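Side-chain contact in In2-1 family protein, glutathione transferase lambda3 (Populus trichocarpa, PDB 4PQI), which binds glutathione and, as a monomeric Lambda-class glutathione transferase of a poplar, probably acts as a thiol transferase: residues A[136-141]-A[152-157]. Residues are numbered along the deposited sequence; the frame is centred on the assembly and turned at random.
Unlike the reference sequence in segment 152-157: His156 (reference Tyr).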
loop_
_atom_site.group_PDB
_atom_site.type_symbol
_atom_site.label_atom_id
_atom_site.label_comp_id
_atom_site.label_asym_id
_atom_site.label_seq_id
_atom_site.Cartn_x
_atom_site.Cartn_y
_atom_site.Cartn_z
ATOM N N GLY A 136 -4.694 13.582 -0.361
ATOM C CA GLY A 136 -4.888 14.920 -0.883
ATOM C C GLY A 136 -4.544 15.985 0.140
ATOM O O GLY A 136 -3.931 17.005 -0.180
ATOM N N THR A 137 -4.934 15.738 1.381
ATOM C CA THR A 137 -4.734 16.710 2.441
ATOM C C THR A 137 -3.256 16.820 2.835
ATOM O O THR A 137 -2.700 17.927 2.841
ATOM C CB THR A 137 -5.597 16.371 3.690
ATOM O OG1 THR A 137 -6.982 16.342 3.318
ATOM C CG2 THR A 137 -5.409 17.418 4.761
ATOM N N VAL A 138 -2.623 15.687 3.155
ATOM C CA VAL A 138 -1.240 15.712 3.647
ATOM C C VAL A 138 -0.230 16.110 2.559
ATOM O O VAL A 138 0.667 16.916 2.804
ATOM C CB VAL A 138 -0.802 14.383 4.305
ATOM C CG1 VAL A 138 0.600 14.526 4.910
ATOM C CG2 VAL A 138 -1.770 13.963 5.395
ATOM N N TYR A 139 -0.387 15.563 1.356
ATOM C CA TYR A 139 0.566 15.840 0.283
ATOM C C TYR A 139 0.504 17.271 -0.250
ATOM O O TYR A 139 1.399 17.711 -0.969
ATOM C CB TYR A 139 0.450 14.808 -0.846
ATOM C CG TYR A 139 1.129 13.494 -0.513
ATOM C CD1 TYR A 139 2.484 13.311 -0.765
ATOM C CD2 TYR A 139 0.424 12.441 0.064
ATOM C CE1 TYR A 139 3.111 12.115 -0.467
ATOM C CE2 TYR A 139 1.054 11.236 0.380
ATOM C CZ TYR A 139 2.397 11.084 0.107
ATOM O OH TYR A 139 3.043 9.905 0.405
ATOM N N THR A 140 -0.534 18.010 0.124
ATOM C CA THR A 140 -0.619 19.421 -0.238
ATOM C C THR A 140 -0.327 20.328 0.958
ATOM O O THR A 140 -0.583 21.530 0.907
ATOM C CB THR A 140 -2.008 19.782 -0.817
ATOM O OG1 THR A 140 -3.031 19.460 0.136
ATOM C CG2 THR A 140 -2.268 19.010 -2.099
ATOM N N ALA A 141 0.210 19.756 2.030
ATOM C CA ALA A 141 0.408 20.512 3.271
ATOM C C ALA A 141 1.862 20.951 3.512
ATOM O O ALA A 141 2.149 21.672 4.477
ATOM C CB ALA A 141 -0.096 19.702 4.451
ATOM N N PRO A 152 -5.210 17.590 10.830
ATOM C CA PRO A 152 -6.588 17.078 10.795
ATOM C C PRO A 152 -6.708 15.716 10.103
ATOM O O PRO A 152 -7.585 14.922 10.454
ATOM C CB PRO A 152 -7.332 18.156 10.001
ATOM C CG PRO A 152 -6.587 19.417 10.348
ATOM C CD PRO A 152 -5.143 18.993 10.367
ATOM N N ALA A 153 -5.830 15.444 9.144
ATOM C CA ALA A 153 -5.881 14.170 8.440
ATOM C C ALA A 153 -5.339 13.027 9.301
ATOM O O ALA A 153 -5.920 11.943 9.334
ATOM C CB ALA A 153 -5.171 14.260 7.082
ATOM N N PHE A 154 -4.237 13.261 10.011
ATOM C CA PHE A 154 -3.776 12.274 10.988
ATOM C C PHE A 154 -4.746 12.139 12.169
ATOM O O PHE A 154 -4.886 11.053 12.735
ATOM C CB PHE A 154 -2.344 12.571 11.455
ATOM C CG PHE A 154 -1.327 12.424 10.358
ATOM C CD1 PHE A 154 -0.990 11.157 9.869
ATOM C CD2 PHE A 154 -0.742 13.545 9.778
ATOM C CE1 PHE A 154 -0.067 11.019 8.834
ATOM C CE2 PHE A 154 0.183 13.413 8.753
ATOM C CZ PHE A 154 0.517 12.151 8.274
ATOM N N ASP A 155 -5.410 13.232 12.537
ATOM C CA ASP A 155 -6.408 13.187 13.605
ATOM C C ASP A 155 -7.566 12.274 13.176
ATOM O O ASP A 155 -8.089 11.499 13.971
ATOM C CB ASP A 155 -6.936 14.589 13.937
ATOM C CG ASP A 155 -5.980 15.399 14.797
ATOM O OD1 ASP A 155 -4.885 14.894 15.142
ATOM O OD2 ASP A 155 -6.323 16.561 15.120
ATOM N N HIS A 156 -7.962 12.372 11.915
ATOM C CA HIS A 156 -9.020 11.523 11.398
ATOM C C HIS A 156 -8.640 10.046 11.563
ATOM O O HIS A 156 -9.447 9.239 12.005
ATOM C CB HIS A 156 -9.336 11.866 9.942
ATOM C CG HIS A 156 -10.753 11.571 9.548
ATOM N ND1 HIS A 156 -11.832 12.185 10.147
ATOM C CD2 HIS A 156 -11.268 10.713 8.634
ATOM C CE1 HIS A 156 -12.951 11.724 9.614
ATOM N NE2 HIS A 156 -12.636 10.832 8.691
ATOM N N LEU A 157 -7.396 9.698 11.259
ATOM C CA LEU A 157 -6.957 8.317 11.464
ATOM C C LEU A 157 -6.887 7.933 12.943
ATOM O O LEU A 157 -7.275 6.821 13.321
ATOM C CB LEU A 157 -5.618 8.053 10.786
ATOM C CG LEU A 157 -5.562 8.248 9.275
ATOM C CD1 LEU A 157 -4.223 7.756 8.762
ATOM C CD2 LEU A 157 -6.700 7.539 8.600
#
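Val138 meets two residues of the facing helix at once, and shows how a branched side chain can bridge neighbours of unlike shape. Its CG2 methyl lies 3.8 Å from Ala153 CB and, on another side, 3.9 Å from Phe154 CE2. Across this contact, the other branch meets the ring: Val138 CG1 stands 4.0 Å from Phe154 CE2, so that both methyls lie against the CE2-CZ end of the phenyl group, whose side chain they cross at about a right angle. CG2 approaches the ring obliquely. This forked grip follows from the valine torsion, which sets CG1 anti to the backbone N (chi1 -175°) and leaves CG2 beside that nitrogen. An alanine here would keep neither methyl and would probably open a gap between Ala153 and the end of the Phe154 ring, leaving that ring freer to shift.

The small Ala153 side chain is shared with Thr137, whose CG2 comes within 3.9 Å of Ala153 CB. With such short side chains meeting here, the two segments make their closest backbone approach, 6.6 Å between Thr137 CA and Ala153 CA. Thr137 turns its methyl to the alanine because CG2 is anti to its own nitrogen, and its hydroxyl OG1 is hydrogen-bonded to the carbonyl O of Lys133, one turn earlier. Just beyond, Thr140 OG1 donates to Gly136 O over 2.6 Å, in the carbonyl plane.

Farther out, Phe134 packs edge-to-face against Phe154, while Leu193 and Leu208 also touch that ring. The contact thus joins helix 118-139 to helix 151-160 within the all-helical C-terminal domain of the GST fold, with helix 177-197 touching both Val138 and Phe154 and helix 206-215 reaching Phe154.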